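Local coordinates for carbohydrate-binding protein (Flavonifractor plautii, PDB 6N1B) that probably removes the acetyl group from the terminal N-acetylgalactosamine of the human A blood-group antigen, a step in converting type A blood to type O, at residues N232-F237 with Q267-H272; G257-D262 with C286-F291; G327-F332 with Y356-K361. All coordinates share one frame; numbering follows the deposited sequence.

From the N terminus, interaction 1 opens at N232-F237, leading into strand 237-243, and interaction 2 opens at G257-D262, before Q267-H272 closes interaction 1. C286-F291 then closes interaction 2, so the two loops cross. Their closing strands, 269-278 and 283-291, are neighbours in one antiparallel sheet and touch through A269 N to F291 O and H272 O to Q289 N. Interactions 1 and 2 thus tie the sheet of strand 237-243 to the next sheet along the chain. Interaction 3 follows in series, about 21 Å and 20 Å from them, centre to centre; Y356-K361 folds back on G327-F332, closing a loop in the sheet of strands 333-342 and 351-361.

Interaction 1. Residues N232-F237 with Q267-H272; sequences NGQANF and QLAPWH. With CA (calcium ion), chain C; GLA (alpha-D-galactopyranose), chain B.
The indole of W271 is met at its edge, in plane, by the amide nitrogen of N236, with N236 ND2 4.0 Å from W271 CE3 and the amide and ring planes 36° apart. One face carries the imidazole of H272, whose ND1 sits above the plane and is displaced toward the rim. At a distant part of the rim O5 of the alpha-galactose (GLA) lies 3.6 Å from W271 CH2. N236 is held by a hydrogen bond from ND2 to P270 O, 2.9 Å long, nearly in the plane of its own amide and almost head-on to the carbonyl. With CG beside the backbone N (chi1 -63°), the amide is directed to P270 O, while N236 CB rests against the proline ring, 4.0 Å from P270 CG. The amide of Q234 bends back over A269, with OE1 3.4 Å from A269 CB; its NE2 is hydrogen-bonded to F291 O and G293 O.

H272 ND1 donates to W271 O over 2.7 Å, from above the carbonyl plane. That bond and the metal together restrain the rotation of the ring, with H272 NE2 2.1 Å from the calcium ion; four waters and D120 are the other ligands. The sugar is hydrogen-bonded by H117 and Y230. W271, of the glycan pocket, is followed directly by H272, so pocket and metal site adjoin. W271 NE1 bonds to Y335 OH, which steadies the indole from its polar side.

Residues 232-237 end the connection between strand 217-224 and strand 237-243 and lie against the start of strand 269-278, which belongs to the next four-stranded sheet, an arrangement consistent with a beta-propeller. N223 of strand 217-224 bonds to W271 O, and W271 and H272 together face Q289 of strand 283-291 as a classic beta bulge.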
ATOM      1  N   ASN A 232      -7.081  17.282  -6.648  1.00  9.77           N
ATOM      2  CA  ASN A 232      -8.499  16.992  -6.889  1.00  9.38           C
ATOM      3  C   ASN A 232      -9.292  17.108  -5.621  1.00  9.35           C
ATOM      4  O   ASN A 232     -10.512  17.508  -5.657  1.00 10.89           O
ATOM      5  CB  ASN A 232      -8.654  15.639  -7.584  1.00  9.56           C
ATOM      6  CG  ASN A 232      -9.989  15.436  -8.243  1.00  9.89           C
ATOM      7  OD1 ASN A 232     -10.750  14.403  -7.892  1.00 12.59           O
ATOM      8  ND2 ASN A 232     -10.268  16.246  -9.215  1.00  9.46           N
ATOM      9  N   GLY A 233      -8.724  16.701  -4.502  1.00  9.11           N
ATOM     10  CA  GLY A 233      -9.341  16.948  -3.216  1.00  9.26           C
ATOM     11  C   GLY A 233     -10.636  16.284  -2.926  1.00  9.14           C
ATOM     12  O   GLY A 233     -10.795  15.058  -3.070  1.00  9.25           O
ATOM     13  N   GLN A 234     -11.642  17.087  -2.478  1.00  9.31           N
ATOM     14  CA  GLN A 234     -12.949  16.600  -2.032  1.00  9.21           C
ATOM     15  C   GLN A 234     -13.777  16.020  -3.203  1.00  9.25           C
ATOM     16  O   GLN A 234     -14.800  15.444  -2.939  1.00 10.81           O
ATOM     17  CB  GLN A 234     -13.685  17.721  -1.288  1.00  9.38           C
ATOM     18  CG  GLN A 234     -13.085  18.071   0.059  1.00  9.28           C
ATOM     19  CD  GLN A 234     -13.053  16.913   1.029  1.00 11.59           C
ATOM     20  OE1 GLN A 234     -14.010  16.146   1.148  1.00 12.13           O
ATOM     21  NE2 GLN A 234     -11.864  16.815   1.748  1.00 14.64           N
ATOM     22  N   ALA A 235     -13.311  16.144  -4.465  1.00  8.42           N
ATOM     23  CA  ALA A 235     -13.922  15.491  -5.598  1.00  9.33           C
ATOM     24  C   ALA A 235     -13.523  14.034  -5.761  1.00 10.24           C
ATOM     25  O   ALA A 235     -14.066  13.320  -6.619  1.00 10.90           O
ATOM     26  CB  ALA A 235     -13.664  16.233  -6.888  1.00 11.20           C
ATOM     27  N   ASN A 236     -12.550  13.568  -4.950  1.00  8.34           N
ATOM     28  CA  ASN A 236     -12.079  12.193  -5.025  1.00  8.32           C
ATOM     29  C   ASN A 236     -13.189  11.220  -4.586  1.00  8.00           C
ATOM     30  O   ASN A 236     -13.955  11.501  -3.686  1.00  9.13           O
ATOM     31  CB  ASN A 236     -10.874  11.952  -4.128  1.00  8.52           C
ATOM     32  CG  ASN A 236      -9.663  12.771  -4.534  1.00  9.16           C
ATOM     33  OD1 ASN A 236      -9.572  13.282  -5.634  1.00  9.15           O
ATOM     34  ND2 ASN A 236      -8.613  12.698  -3.671  1.00  8.87           N
ATOM     35  N   PHE A 237     -13.155  10.003  -5.180  1.00  8.04           N
ATOM     36  CA  PHE A 237     -14.096   8.927  -4.750  1.00  8.63           C
ATOM     37  C   PHE A 237     -13.471   7.573  -5.116  1.00  8.31           C
ATOM     38  O   PHE A 237     -12.805   7.429  -6.130  1.00  7.96           O
ATOM     39  CB  PHE A 237     -15.502   9.108  -5.377  1.00  8.66           C
ATOM     40  CG  PHE A 237     -15.528   9.024  -6.872  1.00  8.79           C
ATOM     41  CD1 PHE A 237     -15.239  10.070  -7.615  1.00  9.71           C
ATOM     42  CD2 PHE A 237     -15.868   7.832  -7.454  1.00 10.57           C
ATOM     43  CE1 PHE A 237     -15.253  10.021  -8.948  1.00 11.16           C
ATOM     44  CE2 PHE A 237     -15.926   7.736  -8.852  1.00 11.26           C
ATOM     45  CZ  PHE A 237     -15.643   8.851  -9.601  1.00 11.33           C
ATOM     46  N   GLN A 267     -16.597  16.499   6.225  1.00  8.55           N
ATOM     47  CA  GLN A 267     -16.444  15.272   5.443  1.00  8.15           C
ATOM     48  C   GLN A 267     -15.000  15.008   5.094  1.00  8.43           C
ATOM     49  O   GLN A 267     -14.270  15.890   4.723  1.00 10.16           O
ATOM     50  CB  GLN A 267     -17.298  15.486   4.183  1.00  9.85           C
ATOM     51  CG  GLN A 267     -17.253  14.244   3.231  1.00  8.69           C
ATOM     52  CD  GLN A 267     -17.858  13.004   3.767  1.00  8.01           C
ATOM     53  OE1 GLN A 267     -19.005  13.036   4.312  1.00 10.42           O
ATOM     54  NE2 GLN A 267     -17.136  11.853   3.629  1.00  9.07           N
ATOM     55  N   LEU A 268     -14.649  13.733   5.174  1.00  8.10           N
ATOM     56  CA  LEU A 268     -13.309  13.277   4.760  1.00  8.66           C
ATOM     57  C   LEU A 268     -13.343  12.734   3.363  1.00  8.01           C
ATOM     58  O   LEU A 268     -14.320  12.094   2.935  1.00  9.14           O
ATOM     59  CB  LEU A 268     -12.826  12.193   5.783  1.00  8.20           C
ATOM     60  CG  LEU A 268     -12.570  12.747   7.202  1.00  9.14           C
ATOM     61  CD1 LEU A 268     -12.678  11.628   8.174  1.00 10.36           C
ATOM     62  CD2 LEU A 268     -11.221  13.372   7.187  1.00 10.23           C
ATOM     63  N   ALA A 269     -12.246  12.903   2.639  1.00  8.94           N
ATOM     64  CA  ALA A 269     -12.086  12.424   1.286  1.00  8.39           C
ATOM     65  C   ALA A 269     -10.888  11.490   1.192  1.00  7.48           C
ATOM     66  O   ALA A 269      -9.898  11.660   1.919  1.00  8.79           O
ATOM     67  CB  ALA A 269     -11.858  13.594   0.325  1.00  9.90           C
ATOM     68  N   PRO A 270     -10.956  10.510   0.293  1.00  7.40           N
ATOM     69  CA  PRO A 270      -9.900   9.530   0.197  1.00  7.57           C
ATOM     70  C   PRO A 270      -8.696  10.083  -0.568  1.00  8.38           C
ATOM     71  O   PRO A 270      -8.802  10.796  -1.543  1.00  8.02           O
ATOM     72  CB  PRO A 270     -10.521   8.374  -0.598  1.00  8.38           C
ATOM     73  CG  PRO A 270     -11.576   9.092  -1.471  1.00  9.46           C
ATOM     74  CD  PRO A 270     -12.071  10.199  -0.570  1.00  9.08           C
ATOM     75  N   TRP A 271      -7.501   9.577  -0.163  1.00  7.58           N
ATOM     76  CA  TRP A 271      -6.304   9.656  -1.000  1.00  7.86           C
ATOM     77  C   TRP A 271      -5.780   8.307  -1.394  1.00  7.42           C
ATOM     78  O   TRP A 271      -5.704   7.945  -2.589  1.00  8.33           O
ATOM     79  CB  TRP A 271      -5.136  10.525  -0.370  1.00  8.16           C
ATOM     80  CG  TRP A 271      -3.923  10.592  -1.260  1.00  8.71           C
ATOM     81  CD1 TRP A 271      -2.649  10.101  -0.953  1.00  8.32           C
ATOM     82  CD2 TRP A 271      -3.862  11.050  -2.624  1.00  8.32           C
ATOM     83  NE1 TRP A 271      -1.835  10.308  -1.998  1.00  9.44           N
ATOM     84  CE2 TRP A 271      -2.512  10.905  -3.043  1.00  8.79           C
ATOM     85  CE3 TRP A 271      -4.774  11.700  -3.488  1.00  8.41           C
ATOM     86  CZ2 TRP A 271      -2.067  11.246  -4.273  1.00  9.55           C
ATOM     87  CZ3 TRP A 271      -4.304  12.063  -4.739  1.00  9.25           C
ATOM     88  CH2 TRP A 271      -2.986  11.849  -5.159  1.00  9.42           C
ATOM     89  N   HIS A 272      -5.379   7.477  -0.416  1.00  7.74           N
ATOM     90  CA  HIS A 272      -4.773   6.178  -0.643  1.00  7.92           C
ATOM     91  C   HIS A 272      -5.373   5.228   0.402  1.00  7.68           C
ATOM     92  O   HIS A 272      -5.875   5.659   1.446  1.00  8.93           O
ATOM     93  CB  HIS A 272      -3.240   6.217  -0.561  1.00  8.05           C
ATOM     94  CG  HIS A 272      -2.499   6.656  -1.733  1.00  8.04           C
ATOM     95  ND1 HIS A 272      -3.036   7.356  -2.790  1.00  7.83           N
ATOM     96  CD2 HIS A 272      -1.178   6.487  -2.033  1.00  9.54           C
ATOM     97  CE1 HIS A 272      -2.081   7.554  -3.708  1.00  7.71           C
ATOM     98  NE2 HIS A 272      -0.940   7.039  -3.294  1.00 10.21           N
TER
HETATM   99 CA    CA C 501       0.809   7.069  -4.441  1.00  7.11          CA
HETATM  100  C1  GLA B   3       1.358  12.248  -6.078  1.00 16.88           C
HETATM  101  C2  GLA B   3       1.511  10.692  -6.151  1.00 14.12           C
HETATM  102  C3  GLA B   3       1.708  10.270  -7.616  1.00 22.29           C
HETATM  103  C4  GLA B   3       0.565  10.819  -8.545  1.00 15.92           C
HETATM  104  C5  GLA B   3       0.353  12.344  -8.289  1.00 18.54           C
HETATM  105  C6  GLA B   3      -0.909  12.841  -8.868  1.00 20.19           C
HETATM  106  O2  GLA B   3       2.715  10.363  -5.363  1.00 20.90           O
HETATM  107  O3  GLA B   3       1.914   8.655  -7.739  1.00 20.41           O
HETATM  108  O4  GLA B   3      -0.551  10.078  -8.220  1.00 18.65           O
HETATM  109  O5  GLA B   3       0.155  12.634  -6.836  1.00 17.06           O
HETATM  110  O6  GLA B   3      -1.084  14.316  -8.719  1.00 14.53           O
HETATM  111  O   HOH W   1       1.454   8.923  -4.059  1.00 14.91           O
HETATM  112  O   HOH W   2       2.021   6.190  -2.893  1.00 11.44           O
HETATM  113  O   HOH W   3       2.608   7.538  -5.512  1.00 32.40           O
HETATM  114  O   HOH W   4      -0.382   7.739  -6.091  1.00 10.71           O

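Interaction 2. Residues G257-D262 with C286-F291; sequences GFLGLD and CISQCF
The hydroxyl oxygen of S288 is touched by carbons of two loop residues: S288 OG lies 3.6 Å from L259 CD1, while L259 CD2 and F258 CE2 come nearly as close. With chi1 of 170°, S288 OG stands opposite its backbone N, reaching out from the strand to face both the leucine fork and the phenyl ring. L259 uses both branches, CD1 lying 3.6 Å from C290 CB and CD2 passing 4.1 Å from C290 SG. Farther back along the strand, C286 SG meets the end of the F258 ring, 3.6 Å from CZ. This is a sulfur-aromatic contact in which the sulfur lies 4.7 Å from the ring centroid, 68° off the ring normal, so its approach is oblique.

C286, S288 and C290 all turn their CB toward the loop, which crosses their side of strand 283-291 with L259 CA 8.3 Å from S288 CA. F258 and W312 make an edge-to-face pair. The loop backbone is tied in by other residues: F258 O accepts from T304 OG1, L259 O from Q267 NE2, and G260 N donates to Q314.

Between the two segments themselves the contact is largely van der Waals, carbon, sulfur and the S288 hydroxyl oxygen against carbon of F258 and L259, so its fit rests on side-chain shape and on a buried setting rather than on any polar bond.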
ATOM      1  N   GLY A 257     -20.488   5.244   1.207  1.00  8.42           N
ATOM      2  CA  GLY A 257     -20.230   5.431   2.626  1.00  8.70           C
ATOM      3  C   GLY A 257     -18.751   5.282   2.989  1.00  8.69           C
ATOM      4  O   GLY A 257     -18.535   5.055   4.214  1.00  8.84           O
ATOM      5  N   PHE A 258     -17.818   5.393   2.080  1.00  7.91           N
ATOM      6  CA  PHE A 258     -16.423   5.036   2.367  1.00  8.27           C
ATOM      7  C   PHE A 258     -15.884   5.747   3.546  1.00  7.87           C
ATOM      8  O   PHE A 258     -15.275   5.081   4.458  1.00  9.39           O
ATOM      9  CB  PHE A 258     -15.601   5.260   1.095  1.00  8.96           C
ATOM     10  CG  PHE A 258     -14.196   4.734   1.188  1.00  7.99           C
ATOM     11  CD1 PHE A 258     -13.971   3.381   1.300  1.00  9.27           C
ATOM     12  CD2 PHE A 258     -13.106   5.609   1.229  1.00  9.29           C
ATOM     13  CE1 PHE A 258     -12.689   2.853   1.376  1.00 11.20           C
ATOM     14  CE2 PHE A 258     -11.819   5.080   1.311  1.00  9.99           C
ATOM     15  CZ  PHE A 258     -11.604   3.750   1.369  1.00  8.73           C
ATOM     16  N   LEU A 259     -16.058   7.052   3.623  1.00  7.51           N
ATOM     17  CA  LEU A 259     -15.605   7.853   4.735  1.00  8.15           C
ATOM     18  C   LEU A 259     -16.732   8.761   5.249  1.00  7.78           C
ATOM     19  O   LEU A 259     -17.674   9.040   4.473  1.00  9.12           O
ATOM     20  CB  LEU A 259     -14.424   8.728   4.390  1.00  8.58           C
ATOM     21  CG  LEU A 259     -13.138   7.945   4.078  1.00  9.01           C
ATOM     22  CD1 LEU A 259     -12.178   8.828   3.216  1.00  9.27           C
ATOM     23  CD2 LEU A 259     -12.425   7.490   5.365  1.00 11.40           C
ATOM     24  N   GLY A 260     -16.637   9.192   6.458  1.00  8.49           N
ATOM     25  CA  GLY A 260     -17.624  10.004   7.104  1.00  9.63           C
ATOM     26  C   GLY A 260     -17.078  11.353   7.568  1.00  8.60           C
ATOM     27  O   GLY A 260     -16.224  11.940   6.915  1.00  8.99           O
ATOM     28  N   LEU A 261     -17.680  11.778   8.691  1.00  9.19           N
ATOM     29  CA  LEU A 261     -17.304  13.063   9.263  1.00  9.75           C
ATOM     30  C   LEU A 261     -16.161  12.906  10.287  1.00 10.39           C
ATOM     31  O   LEU A 261     -16.128  11.913  11.015  1.00 11.68           O
ATOM     32  CB  LEU A 261     -18.512  13.683   9.889  1.00 11.81           C
ATOM     33  CG  LEU A 261     -19.803  13.822   9.001  1.00 12.67           C
ATOM     34  CD1 LEU A 261     -20.886  14.634   9.716  1.00 16.05           C
ATOM     35  CD2 LEU A 261     -19.521  14.358   7.634  1.00 11.06           C
ATOM     36  N   ASP A 262     -15.340  13.974  10.361  1.00  9.96           N
ATOM     37  CA  ASP A 262     -14.296  14.030  11.360  1.00  9.96           C
ATOM     38  C   ASP A 262     -14.813  14.673  12.649  1.00 10.28           C
ATOM     39  O   ASP A 262     -16.021  14.863  12.830  1.00 11.79           O
ATOM     40  CB  ASP A 262     -13.054  14.730  10.778  1.00 11.95           C
ATOM     41  CG  ASP A 262     -13.212  16.236  10.528  1.00 10.91           C
ATOM     42  OD1 ASP A 262     -14.240  16.782  11.005  1.00 10.80           O
ATOM     43  OD2 ASP A 262     -12.246  16.754   9.960  1.00 13.12           O
ATOM     44  N   CYS A 286     -10.755  -1.394   6.266  1.00  8.59           N
ATOM     45  CA  CYS A 286      -9.886  -0.543   5.432  1.00  8.60           C
ATOM     46  C   CYS A 286      -9.266   0.569   6.305  1.00  8.19           C
ATOM     47  O   CYS A 286      -9.919   1.187   7.125  1.00  8.59           O
ATOM     48  CB  CYS A 286     -10.766   0.080   4.317  1.00  8.20           C
ATOM     49  SG  CYS A 286      -9.856   1.328   3.330  1.00  9.06           S
ATOM     50  N   ILE A 287      -7.955   0.722   6.047  1.00  7.22           N
ATOM     51  CA  ILE A 287      -7.255   1.894   6.561  1.00  7.89           C
ATOM     52  C   ILE A 287      -7.104   2.844   5.398  1.00  8.64           C
ATOM     53  O   ILE A 287      -6.444   2.554   4.399  1.00  8.39           O
ATOM     54  CB  ILE A 287      -5.859   1.464   7.172  1.00  9.54           C
ATOM     55  CG1 ILE A 287      -6.073   0.681   8.406  1.00  9.36           C
ATOM     56  CG2 ILE A 287      -5.072   2.706   7.452  1.00 11.73           C
ATOM     57  CD1 ILE A 287      -4.795   0.279   9.129  1.00 11.99           C
ATOM     58  N   SER A 288      -7.716   4.013   5.564  1.00  8.23           N
ATOM     59  CA  SER A 288      -7.748   5.078   4.541  1.00  8.00           C
ATOM     60  C   SER A 288      -6.850   6.258   4.958  1.00  7.26           C
ATOM     61  O   SER A 288      -7.077   6.835   6.037  1.00  8.26           O
ATOM     62  CB  SER A 288      -9.209   5.573   4.383  1.00  8.64           C
ATOM     63  OG  SER A 288      -9.250   6.727   3.602  1.00  9.03           O
ATOM     64  N   GLN A 289      -5.894   6.588   4.117  1.00  7.23           N
ATOM     65  CA  GLN A 289      -5.187   7.863   4.240  1.00  7.70           C
ATOM     66  C   GLN A 289      -6.094   8.889   3.580  1.00  8.19           C
ATOM     67  O   GLN A 289      -6.410   8.784   2.380  1.00  8.21           O
ATOM     68  CB  GLN A 289      -3.849   7.777   3.472  1.00  7.75           C
ATOM     69  CG  GLN A 289      -3.133   9.104   3.464  1.00  7.72           C
ATOM     70  CD  GLN A 289      -2.047   9.213   2.422  1.00  7.77           C
ATOM     71  OE1 GLN A 289      -1.765   8.241   1.700  1.00  8.87           O
ATOM     72  NE2 GLN A 289      -1.486  10.457   2.258  1.00  8.18           N
ATOM     73  N   CYS A 290      -6.571   9.857   4.385  1.00  8.19           N
ATOM     74  CA  CYS A 290      -7.670  10.735   4.015  1.00  8.23           C
ATOM     75  C   CYS A 290      -7.469  12.117   4.533  1.00  8.93           C
ATOM     76  O   CYS A 290      -6.524  12.373   5.323  1.00  9.10           O
ATOM     77  CB  CYS A 290      -9.016  10.108   4.405  1.00  8.79           C
ATOM     78  SG  CYS A 290      -9.158   9.820   6.195  1.00  9.63           S
ATOM     79  N   PHE A 291      -8.368  13.042   4.207  1.00  7.92           N
ATOM     80  CA  PHE A 291      -8.166  14.455   4.503  1.00  8.42           C
ATOM     81  C   PHE A 291      -9.478  15.201   4.464  1.00  9.46           C
ATOM     82  O   PHE A 291     -10.380  14.829   3.646  1.00  9.29           O
ATOM     83  CB  PHE A 291      -7.128  15.064   3.561  1.00  9.32           C
ATOM     84  CG  PHE A 291      -7.507  14.947   2.108  1.00  9.09           C
ATOM     85  CD1 PHE A 291      -7.227  13.796   1.387  1.00  8.73           C
ATOM     86  CD2 PHE A 291      -8.211  15.988   1.500  1.00  9.61           C
ATOM     87  CE1 PHE A 291      -7.622  13.690   0.074  1.00  8.40           C
ATOM     88  CE2 PHE A 291      -8.578  15.874   0.184  1.00 10.17           C
ATOM     89  CZ  PHE A 291      -8.337  14.714  -0.514  1.00  9.77           C
TER

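Interaction 3. Residues G327-F332 with Y356-K361; sequences GSWDDF and YSALQK
A type I beta turn from S328 to D331, closed by D331 N to S328 O at 3.1 Å, lays the loop against strand 351-361, and F332 N then donates to L359 O over 2.9 Å. The six-membered ring of W329 and the Y356 ring lie with planes at 28° and centroids 5.1 Å apart, slid so far that they barely overlap; contact runs between W329 CH2 and Y356 CE2. D330 CB sits over the centre of one face of the tryptophan ring, and also packs on A358 CB. Its carboxylate receives the hydrogen bond from Y356 OH, 2.7 Å to OD2, from above the carboxylate plane; K31 makes a salt bridge to the same oxygen.

L359 pairs with Q333 in the antiparallel sheet of strands 333-342 and 351-361, so the bond from F332 N carries the pairing into the preceding loop. W329, D330 and Y356 gather toward one end of this contact, and D331 and K361 toward the other.

D331 links the turn to K361 with both oxygens. With CG between its backbone N and carbonyl carbon (chi1 72°), D331 brings OD1 to K361 N, which donates to its syn lone pair over 2.8 Å. OD2 is gripped from opposite faces of the carboxylate plane by G327 N at 2.8 Å and by the ammonium K361 NZ at 3.0 Å, the latter a salt bridge. K361 NZ also pairs with D326, so the lysine sits between two acids. A water donates to D331 OD2 and K361 O and accepts from Q360 NE2, while Q360 runs extended along the turn, its CG touching S328 O.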
ATOM      1  N   GLY A 327       9.130  18.067  14.263  1.00 11.15           N
ATOM      2  CA  GLY A 327      10.439  17.524  14.296  1.00 12.10           C
ATOM      3  C   GLY A 327      10.585  16.057  14.210  1.00 12.18           C
ATOM      4  O   GLY A 327      11.710  15.542  14.028  1.00 14.90           O
ATOM      5  N   SER A 328       9.467  15.347  14.350  1.00 11.55           N
ATOM      6  CA  SER A 328       9.458  13.862  14.269  1.00 11.65           C
ATOM      7  C   SER A 328       9.511  13.454  12.811  1.00  9.72           C
ATOM      8  O   SER A 328       9.080  14.195  11.891  1.00 10.02           O
ATOM      9  CB  SER A 328       8.233  13.306  14.935  1.00 13.87           C
ATOM     10  OG  SER A 328       8.399  13.500  16.320  1.00 21.37           O
ATOM     11  N   TRP A 329       9.911  12.202  12.553  1.00 10.06           N
ATOM     12  CA  TRP A 329      10.025  11.700  11.169  1.00 10.16           C
ATOM     13  C   TRP A 329       8.650  11.620  10.470  1.00  9.85           C
ATOM     14  O   TRP A 329       8.619  11.551   9.233  1.00  9.72           O
ATOM     15  CB  TRP A 329      10.722  10.330  11.135  1.00 10.80           C
ATOM     16  CG  TRP A 329       9.942   9.203  11.713  1.00 10.81           C
ATOM     17  CD1 TRP A 329       9.916   8.735  13.041  1.00 12.09           C
ATOM     18  CD2 TRP A 329       9.003   8.360  11.011  1.00  9.68           C
ATOM     19  NE1 TRP A 329       9.093   7.662  13.184  1.00 12.15           N
ATOM     20  CE2 TRP A 329       8.497   7.445  11.971  1.00 10.46           C
ATOM     21  CE3 TRP A 329       8.584   8.240   9.685  1.00  9.85           C
ATOM     22  CZ2 TRP A 329       7.566   6.467  11.643  1.00 10.82           C
ATOM     23  CZ3 TRP A 329       7.705   7.270   9.331  1.00 10.70           C
ATOM     24  CH2 TRP A 329       7.184   6.394  10.308  1.00 12.40           C
ATOM     25  N   ASP A 330       7.563  11.626  11.251  1.00  8.81           N
ATOM     26  CA  ASP A 330       6.197  11.530  10.709  1.00  9.01           C
ATOM     27  C   ASP A 330       5.432  12.830  10.961  1.00  9.27           C
ATOM     28  O   ASP A 330       4.197  12.751  11.077  1.00  9.71           O
ATOM     29  CB  ASP A 330       5.511  10.299  11.233  1.00  9.51           C
ATOM     30  CG  ASP A 330       5.335  10.262  12.720  1.00 10.11           C
ATOM     31  OD1 ASP A 330       5.797  11.197  13.460  1.00 11.08           O
ATOM     32  OD2 ASP A 330       4.623   9.371  13.243  1.00 10.71           O
ATOM     33  N   ASP A 331       6.081  14.001  11.012  1.00  8.52           N
ATOM     34  CA  ASP A 331       5.398  15.228  11.404  1.00  9.05           C
ATOM     35  C   ASP A 331       4.663  15.966  10.293  1.00 10.43           C
ATOM     36  O   ASP A 331       3.930  16.925  10.645  1.00 12.28           O
ATOM     37  CB  ASP A 331       6.343  16.201  12.105  1.00  9.80           C
ATOM     38  CG  ASP A 331       7.316  16.831  11.138  1.00  9.46           C
ATOM     39  OD1 ASP A 331       7.484  16.491   9.971  1.00 10.15           O
ATOM     40  OD2 ASP A 331       8.025  17.838  11.698  1.00 11.20           O
ATOM     41  N   PHE A 332       4.785  15.554   9.024  1.00  8.64           N
ATOM     42  CA  PHE A 332       4.053  16.232   7.933  1.00  9.34           C
ATOM     43  C   PHE A 332       2.710  15.637   7.668  1.00  8.69           C
ATOM     44  O   PHE A 332       1.675  16.344   7.575  1.00 10.96           O
ATOM     45  CB  PHE A 332       4.867  16.370   6.679  1.00 10.25           C
ATOM     46  CG  PHE A 332       4.142  17.104   5.543  1.00  9.74           C
ATOM     47  CD1 PHE A 332       3.799  18.420   5.680  1.00 10.77           C
ATOM     48  CD2 PHE A 332       3.739  16.422   4.435  1.00 11.61           C
ATOM     49  CE1 PHE A 332       3.056  19.050   4.711  1.00 12.67           C
ATOM     50  CE2 PHE A 332       2.962  17.095   3.458  1.00 12.10           C
ATOM     51  CZ  PHE A 332       2.691  18.394   3.592  1.00 13.03           C
ATOM     52  N   TYR A 356       3.065   1.791   8.565  1.00  9.01           N
ATOM     53  CA  TYR A 356       2.648   3.081   8.077  1.00  8.62           C
ATOM     54  C   TYR A 356       3.744   3.831   7.422  1.00  8.49           C
ATOM     55  O   TYR A 356       4.864   3.879   7.960  1.00 10.95           O
ATOM     56  CB  TYR A 356       1.953   3.930   9.161  1.00  9.22           C
ATOM     57  CG  TYR A 356       2.808   4.618  10.213  1.00  8.24           C
ATOM     58  CD1 TYR A 356       3.176   3.943  11.382  1.00  9.39           C
ATOM     59  CD2 TYR A 356       3.122   5.898  10.099  1.00  9.02           C
ATOM     60  CE1 TYR A 356       3.875   4.611  12.418  1.00  8.60           C
ATOM     61  CE2 TYR A 356       3.764   6.588  11.105  1.00  9.01           C
ATOM     62  CZ  TYR A 356       4.129   5.998  12.262  1.00  9.30           C
ATOM     63  OH  TYR A 356       4.750   6.628  13.288  1.00 10.06           O
ATOM     64  N   SER A 357       3.509   4.435   6.279  1.00  8.72           N
ATOM     65  CA  SER A 357       4.464   5.374   5.740  1.00  8.43           C
ATOM     66  C   SER A 357       4.122   6.781   6.148  1.00  7.62           C
ATOM     67  O   SER A 357       2.947   7.064   6.541  1.00  8.62           O
ATOM     68  CB  SER A 357       4.659   5.179   4.251  1.00  8.96           C
ATOM     69  OG  SER A 357       3.502   5.529   3.468  1.00  9.07           O
ATOM     70  N   ALA A 358       5.122   7.654   6.153  1.00  8.24           N
ATOM     71  CA  ALA A 358       4.917   9.044   6.568  1.00  8.44           C
ATOM     72  C   ALA A 358       6.047   9.887   6.007  1.00  8.29           C
ATOM     73  O   ALA A 358       6.997   9.397   5.417  1.00  8.44           O
ATOM     74  CB  ALA A 358       4.802   9.158   8.073  1.00  9.34           C
ATOM     75  N   LEU A 359       5.880  11.199   6.193  1.00  8.62           N
ATOM     76  CA  LEU A 359       6.885  12.189   5.738  1.00  8.95           C
ATOM     77  C   LEU A 359       7.148  13.176   6.872  1.00  8.24           C
ATOM     78  O   LEU A 359       6.246  13.499   7.626  1.00  8.93           O
ATOM     79  CB  LEU A 359       6.381  12.975   4.514  1.00  9.00           C
ATOM     80  CG  LEU A 359       6.260  12.226   3.209  1.00 10.53           C
ATOM     81  CD1 LEU A 359       5.032  11.346   3.110  1.00  9.52           C
ATOM     82  CD2 LEU A 359       6.298  13.189   2.076  1.00 11.99           C
ATOM     83  N   GLN A 360       8.421  13.661   6.861  1.00  9.15           N
ATOM     84  CA  GLN A 360       8.862  14.739   7.713  1.00  8.89           C
ATOM     85  C   GLN A 360       8.961  15.961   6.892  1.00  9.37           C
ATOM     86  O   GLN A 360       9.499  15.968   5.762  1.00 10.22           O
ATOM     87  CB  GLN A 360      10.202  14.394   8.366  1.00  9.82           C
ATOM     88  CG  GLN A 360      10.640  15.473   9.353  1.00  9.77           C
ATOM     89  CD  GLN A 360      11.891  15.169  10.158  1.00  9.81           C
ATOM     90  OE1 GLN A 360      12.412  14.050  10.134  1.00 10.48           O
ATOM     91  NE2 GLN A 360      12.379  16.237  10.841  1.00 11.59           N
ATOM     92  N   LYS A 361       8.457  17.101   7.431  1.00  9.52           N
ATOM     93  CA  LYS A 361       8.519  18.414   6.746  1.00  9.74           C
ATOM     94  C   LYS A 361       9.844  19.165   6.973  1.00 11.09           C
ATOM     95  O   LYS A 361      10.522  18.996   7.945  1.00 11.02           O
ATOM     96  CB  LYS A 361       7.358  19.306   7.117  1.00 10.75           C
ATOM     97  CG  LYS A 361       7.244  19.551   8.614  1.00 15.79           C
ATOM     98  CD  LYS A 361       6.045  20.470   8.918  1.00 17.70           C
ATOM     99  CE  LYS A 361       5.593  20.182  10.303  1.00 22.32           C
ATOM    100  NZ  LYS A 361       6.601  20.454  11.279  1.00 20.75           N
TER
HETATM  101  O   HOH W   5      10.408  18.554  10.702  1.00 12.83           O